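Local coordinates for protein putative methyltransferase (PDB 7DMB) that binds S-adenosyl-L-homocysteine and probably acts as a trans-acting, S-adenosylmethionine-dependent methyltransferase in fungal calbistrin biosynthesis, at residues H286-L291 against L332-R338; I262-V267 against N297-L301. All coordinates share one frame; numbering follows the deposited sequence.

Contact 1: residues H286-L291 against L332-R338; sequences HATPCL and LGEADGR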
loop_
_atom_site.group_PDB
_atom_site.type_symbol
_atom_site.label_atom_id
_atom_site.label_comp_id
_atom_site.label_asym_id
_atom_site.label_seq_id
_atom_site.Cartn_x
_atom_site.Cartn_y
_atom_site.Cartn_z
ATOM N N HIS A 286 4.659 3.096 6.386
ATOM C CA HIS A 286 4.718 2.008 7.362
ATOM C C HIS A 286 5.993 1.181 7.233
ATOM O O HIS A 286 6.299 0.397 8.140
ATOM C CB HIS A 286 3.483 1.097 7.251
ATOM C CG HIS A 286 3.473 0.209 6.044
ATOM N ND1 HIS A 286 2.493 0.284 5.076
ATOM C CD2 HIS A 286 4.304 -0.791 5.661
ATOM C CE1 HIS A 286 2.724 -0.625 4.147
ATOM N NE2 HIS A 286 3.821 -1.286 4.474
ATOM N N ALA A 287 6.723 1.318 6.114
ATOM C CA ALA A 287 8.001 0.634 5.941
ATOM C C ALA A 287 9.151 1.340 6.650
ATOM O O ALA A 287 10.260 0.795 6.700
ATOM C CB ALA A 287 8.332 0.480 4.449
ATOM N N THR A 288 8.920 2.494 7.205
ATOM C CA THR A 288 9.965 3.205 7.918
ATOM C C THR A 288 9.964 2.799 9.387
ATOM O O THR A 288 8.947 2.324 9.907
ATOM C CB THR A 288 9.762 4.714 7.766
ATOM O OG1 THR A 288 8.610 5.134 8.515
ATOM C CG2 THR A 288 9.558 5.057 6.303
ATOM N N PRO A 289 11.105 2.955 10.080
ATOM C CA PRO A 289 11.212 2.411 11.446
ATOM C C PRO A 289 10.468 3.210 12.506
ATOM O O PRO A 289 10.042 2.631 13.517
ATOM C CB PRO A 289 12.728 2.388 11.712
ATOM C CG PRO A 289 13.347 3.233 10.662
ATOM C CD PRO A 289 12.420 3.254 9.488
ATOM N N CYS A 290 10.269 4.507 12.315
ATOM C CA CYS A 290 9.702 5.325 13.378
ATOM C C CYS A 290 8.742 6.307 12.719
ATOM O O CYS A 290 9.176 7.230 12.026
ATOM C CB CYS A 290 10.825 6.041 14.147
ATOM S SG CYS A 290 10.293 7.254 15.364
ATOM N N LEU A 291 7.442 6.104 12.907
ATOM C CA LEU A 291 6.477 6.857 12.111
ATOM C C LEU A 291 6.519 8.346 12.434
ATOM O O LEU A 291 6.360 9.181 11.537
ATOM C CB LEU A 291 5.064 6.308 12.309
ATOM C CG LEU A 291 4.875 4.854 11.899
ATOM C CD1 LEU A 291 3.418 4.513 11.947
ATOM C CD2 LEU A 291 5.464 4.618 10.493
ATOM N N LEU A 332 9.737 -5.568 11.849
ATOM C CA LEU A 332 9.969 -4.360 12.623
ATOM C C LEU A 332 8.634 -3.809 13.126
ATOM O O LEU A 332 7.559 -4.157 12.623
ATOM C CB LEU A 332 10.727 -3.311 11.791
ATOM C CG LEU A 332 10.130 -2.517 10.612
ATOM C CD1 LEU A 332 9.102 -1.450 11.001
ATOM C CD2 LEU A 332 11.257 -1.869 9.815
ATOM N N GLY A 333 8.711 -2.931 14.127
ATOM C CA GLY A 333 7.522 -2.286 14.653
ATOM C C GLY A 333 7.451 -2.229 16.171
ATOM O O GLY A 333 6.873 -1.292 16.732
ATOM N N GLU A 334 8.032 -3.226 16.846
ATOM C CA GLU A 334 7.908 -3.315 18.300
ATOM C C GLU A 334 8.584 -2.142 19.008
ATOM O O GLU A 334 8.066 -1.670 20.019
ATOM C CB GLU A 334 8.462 -4.655 18.808
ATOM C CG GLU A 334 7.446 -5.806 18.749
ATOM C CD GLU A 334 7.650 -6.784 17.612
ATOM O OE1 GLU A 334 7.089 -7.878 17.721
ATOM O OE2 GLU A 334 8.310 -6.470 16.603
ATOM N N ALA A 335 9.717 -1.647 18.496
ATOM C CA ALA A 335 10.349 -0.455 19.065
ATOM C C ALA A 335 9.631 0.842 18.684
ATOM O O ALA A 335 10.027 1.926 19.154
ATOM C CB ALA A 335 11.825 -0.364 18.641
ATOM N N ASP A 336 8.602 0.759 17.843
ATOM C CA ASP A 336 7.836 1.911 17.375
ATOM C C ASP A 336 6.356 1.751 17.709
ATOM O O ASP A 336 5.485 2.277 17.008
ATOM C CB ASP A 336 8.022 2.118 15.871
ATOM C CG ASP A 336 7.591 3.495 15.420
ATOM O OD1 ASP A 336 8.008 4.471 16.072
ATOM O OD2 ASP A 336 6.825 3.609 14.431
ATOM N N GLY A 337 6.063 1.005 18.772
ATOM C CA GLY A 337 4.690 0.859 19.213
ATOM C C GLY A 337 3.817 0.121 18.229
ATOM O O GLY A 337 2.607 0.360 18.188
ATOM N N ARG A 338 4.409 -0.766 17.425
ATOM C CA ARG A 338 3.727 -1.488 16.354
ATOM C C ARG A 338 4.113 -2.964 16.456
ATOM O O ARG A 338 4.710 -3.549 15.552
ATOM C CB ARG A 338 4.089 -0.919 14.980
ATOM C CG ARG A 338 3.640 0.519 14.754
ATOM C CD ARG A 338 3.947 0.968 13.319
ATOM N NE ARG A 338 5.341 1.387 13.154
ATOM C CZ ARG A 338 6.003 1.383 12.000
ATOM N NH1 ARG A 338 5.413 0.971 10.891
ATOM N NH2 ARG A 338 7.267 1.790 11.947
#
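R338 drives its guanidinium edge-on into the backbone of 286-291, where carbonyl oxygens lie close to the plane of the group. NH1 of R338 donates to H286 O at 2.9 Å, approaching somewhat tilted from the carbonyl plane. NH2 of R338 meets T288 O within that carbonyl's plane, at 2.7 Å, and adds a weak bond to P289 O. A bend at chi3 (-81°) turns the guanidinium out of the line of its aliphatic chain. L291 CD2 lies over one face, displaced toward the rim, 3.6 Å from R338 CZ, while CD1 runs against R338 CD.

The segment 286-291 follows strand 276-282 of the Rossmann-like methyltransferase sheet and leads into helix 291-301, with C290 as the N-cap residue. D336 reaches the start of that helix, its side chain crossing L291 at about a right angle. CG of D336 stands anti to its backbone N (chi1 -163°), which brings OD2 to 3.0 Å from L291 N, on the syn side but out of the carboxylate plane. The anti lone pair of OD2 takes R338 NE in a salt bridge of 3.0 Å, tilted 28° from the guanidinium plane; R338 NH2 adds a weak bond to OD2. This fork probably limits guanidinium rotation. R352 of helix 346-355 also salt-bridges OD2, and R338 NH1 also bonds P342 O. L332 adds an apolar flank, its CD1 3.9 Å from T288 O.

Contact 2: residues I262-V267 against N297-L301; sequences ISKDPV and NVRTL. With SAH (S-adenosyl-L-homocysteine), chain C.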
loop_
_atom_site.group_PDB
_atom_site.type_symbol
_atom_site.label_atom_id
_atom_site.label_comp_id
_atom_site.label_asym_id
_atom_site.label_seq_id
_atom_site.Cartn_x
_atom_site.Cartn_y
_atom_site.Cartn_z
ATOM N N ILE A 262 12.745 8.960 3.419
ATOM C CA ILE A 262 11.904 9.788 4.287
ATOM C C ILE A 262 12.118 9.500 5.767
ATOM O O ILE A 262 11.660 10.286 6.614
ATOM C CB ILE A 262 10.421 9.642 3.885
ATOM C CG1 ILE A 262 9.553 10.780 4.455
ATOM C CG2 ILE A 262 9.873 8.272 4.293
ATOM C CD1 ILE A 262 9.969 12.189 4.054
ATOM N N SER A 263 12.833 8.425 6.117
ATOM C CA SER A 263 13.191 8.218 7.521
ATOM C C SER A 263 14.287 9.164 8.006
ATOM O O SER A 263 14.592 9.152 9.201
ATOM C CB SER A 263 13.625 6.762 7.781
ATOM O OG SER A 263 14.825 6.395 7.103
ATOM N N LYS A 264 14.870 9.980 7.126
ATOM C CA LYS A 264 15.969 10.871 7.465
ATOM C C LYS A 264 15.671 12.267 6.942
ATOM O O LYS A 264 14.808 12.456 6.081
ATOM C CB LYS A 264 17.300 10.382 6.884
ATOM C CG LYS A 264 17.758 9.065 7.469
ATOM C CD LYS A 264 18.928 8.497 6.692
ATOM C CE LYS A 264 19.145 7.044 7.074
ATOM N NZ LYS A 264 20.474 6.808 7.671
ATOM N N ASP A 265 16.411 13.245 7.464
ATOM C CA ASP A 265 16.159 14.648 7.152
ATOM C C ASP A 265 16.212 14.891 5.640
ATOM O O ASP A 265 17.247 14.617 5.008
ATOM C CB ASP A 265 17.169 15.553 7.858
ATOM C CG ASP A 265 17.104 16.978 7.360
ATOM O OD1 ASP A 265 15.981 17.488 7.152
ATOM O OD2 ASP A 265 18.174 17.591 7.171
ATOM N N PRO A 266 15.132 15.391 5.030
ATOM C CA PRO A 266 15.176 15.656 3.586
ATOM C C PRO A 266 16.049 16.840 3.204
ATOM O O PRO A 266 16.652 16.813 2.118
ATOM C CB PRO A 266 13.703 15.882 3.214
ATOM C CG PRO A 266 12.975 16.064 4.476
ATOM C CD PRO A 266 13.777 15.503 5.591
ATOM N N VAL A 267 16.161 17.866 4.056
ATOM C CA VAL A 267 17.003 19.017 3.721
ATOM C C VAL A 267 18.448 18.579 3.502
ATOM O O VAL A 267 19.105 19.006 2.542
ATOM C CB VAL A 267 16.903 20.107 4.803
ATOM C CG1 VAL A 267 17.679 21.386 4.350
ATOM C CG2 VAL A 267 15.451 20.439 5.109
ATOM N N ASN A 297 9.536 14.425 9.046
ATOM C CA ASN A 297 10.283 14.685 7.820
ATOM C C ASN A 297 9.346 15.042 6.673
ATOM O O ASN A 297 9.692 15.889 5.838
ATOM C CB ASN A 297 11.162 13.487 7.466
ATOM C CG ASN A 297 12.348 13.335 8.412
ATOM O OD1 ASN A 297 12.818 14.314 9.010
ATOM N ND2 ASN A 297 12.828 12.103 8.568
ATOM N N VAL A 298 8.145 14.450 6.636
ATOM C CA VAL A 298 7.151 14.888 5.658
ATOM C C VAL A 298 6.754 16.342 5.911
ATOM O O VAL A 298 6.598 17.128 4.972
ATOM C CB VAL A 298 5.926 13.957 5.673
ATOM C CG1 VAL A 298 4.815 14.538 4.809
ATOM C CG2 VAL A 298 6.295 12.568 5.178
ATOM N N ARG A 299 6.575 16.719 7.183
ATOM C CA ARG A 299 6.156 18.083 7.504
ATOM C C ARG A 299 7.218 19.102 7.107
ATOM O O ARG A 299 6.896 20.204 6.638
ATOM C CB ARG A 299 5.847 18.211 8.998
ATOM C CG ARG A 299 5.380 19.623 9.400
ATOM C CD ARG A 299 5.750 19.946 10.831
ATOM N NE ARG A 299 4.740 20.763 11.506
ATOM C CZ ARG A 299 4.838 22.078 11.695
ATOM N NH1 ARG A 299 5.902 22.741 11.243
ATOM N NH2 ARG A 299 3.867 22.732 12.323
ATOM N N THR A 300 8.491 18.754 7.303
ATOM C CA THR A 300 9.584 19.627 6.881
ATOM C C THR A 300 9.446 20.021 5.414
ATOM O O THR A 300 9.706 21.173 5.047
ATOM C CB THR A 300 10.927 18.932 7.140
ATOM O OG1 THR A 300 11.146 18.858 8.553
ATOM C CG2 THR A 300 12.081 19.675 6.494
ATOM N N LEU A 301 9.003 19.081 4.565
ATOM C CA LEU A 301 8.860 19.351 3.137
ATOM C C LEU A 301 7.669 20.250 2.814
ATOM O O LEU A 301 7.677 20.913 1.765
ATOM C CB LEU A 301 8.737 18.032 2.361
ATOM C CG LEU A 301 9.998 17.168 2.279
ATOM C CD1 LEU A 301 9.676 15.737 1.881
ATOM C CD2 LEU A 301 11.004 17.778 1.293
HETATM N N SAH C . 4.128 3.267 -3.884
HETATM C CA SAH C . 4.483 1.858 -4.210
HETATM C CB SAH C . 3.712 0.859 -3.340
HETATM C CG SAH C . 4.331 0.666 -1.972
HETATM S SD SAH C . 5.921 -0.219 -1.990
HETATM C C SAH C . 4.188 1.593 -5.689
HETATM O O SAH C . 5.038 0.924 -6.312
HETATM O OXT SAH C . 3.139 2.089 -6.164
HETATM C "C5'" SAH C . 6.908 0.823 -0.886
HETATM C "C4'" SAH C . 7.862 1.717 -1.650
HETATM O "O4'" SAH C . 8.475 2.647 -0.724
HETATM C "C3'" SAH C . 9.006 0.964 -2.333
HETATM O "O3'" SAH C . 9.139 1.423 -3.672
HETATM C "C2'" SAH C . 10.217 1.292 -1.453
HETATM O "O2'" SAH C . 11.455 1.315 -2.130
HETATM C "C1'" SAH C . 9.865 2.680 -0.935
HETATM N N9 SAH C . 10.506 2.990 0.339
HETATM C C8 SAH C . 10.782 2.089 1.335
HETATM N N7 SAH C . 11.354 2.626 2.383
HETATM C C5 SAH C . 11.477 3.967 2.055
HETATM C C6 SAH C . 12.012 5.064 2.758
HETATM N N6 SAH C . 12.546 4.971 3.971
HETATM N N1 SAH C . 11.978 6.274 2.145
HETATM C C2 SAH C . 11.441 6.356 0.921
HETATM N N3 SAH C . 10.907 5.397 0.171
HETATM C C4 SAH C . 10.955 4.207 0.796
HETATM O O HOH W 1 14.753 11.907 10.701
#
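N297 makes the one direct hydrogen bond between the segments: its ND2 donates to I262 O at 2.9 Å with an N-H...O angle of 161°. The acceptor lies near the amide plane of N297, whereas ND2 comes from above the carbonyl plane of I262. A water accepts from N297 ND2 and donates to S263 O, so the same amide nitrogen serves the next residue of the loop indirectly.

Apolar contacts fill the rest. The I262 and N297 side chains run antiparallel, CD1 of I262 touching CB of N297. With its CG1 anti to the backbone N (chi1 -163°), I262 sends that branch toward the helix, where CG1 lies 3.8 Å from V298 CG2. P266 crosses L301 obliquely, its CB 3.8 Å from L301 CD2, and the CD side of its ring rests beside the N297 amide. Farther along, V267 CG2 meets T300 CG2 at 3.7 Å. F271 touches both P266 and L301, while I262 touches I205 and L301 touches L203, both of strand 200-205.

The cofactor product is bound from the same loop. I262 N donates to N1 of the SAH adenine at 3.1 Å, and I262 CG2 packs 3.6 Å from that N1. With its amide on the adenine, its carbonyl on N297 and its CG1 branch on V298, I262 couples the adenine-binding loop to helix 291-301, consistent with helix packing helping to position the base.

In the fold
Both contacts are partly buried and share helix 291-301: contact 1 holds its N-terminal entry, contact 2 its C-terminal part. Their centres lie about 17 Å apart, yet they meet where T288 packs on I262, two residues of the SAH pocket. Contact 1 joins its loops by hydrogen bonds to backbone atoms; its salt bridges lie within 332-338 or run to R352. Contact 2 is mainly apolar, with a single direct hydrogen bond; I262, V298 and L301 rest on the central sheet, while V267 is exposed. Both thus fasten loops beside the pocket, but I262 of contact 2 bonds the adenine itself, whereas contact 1 borders SAH through T288.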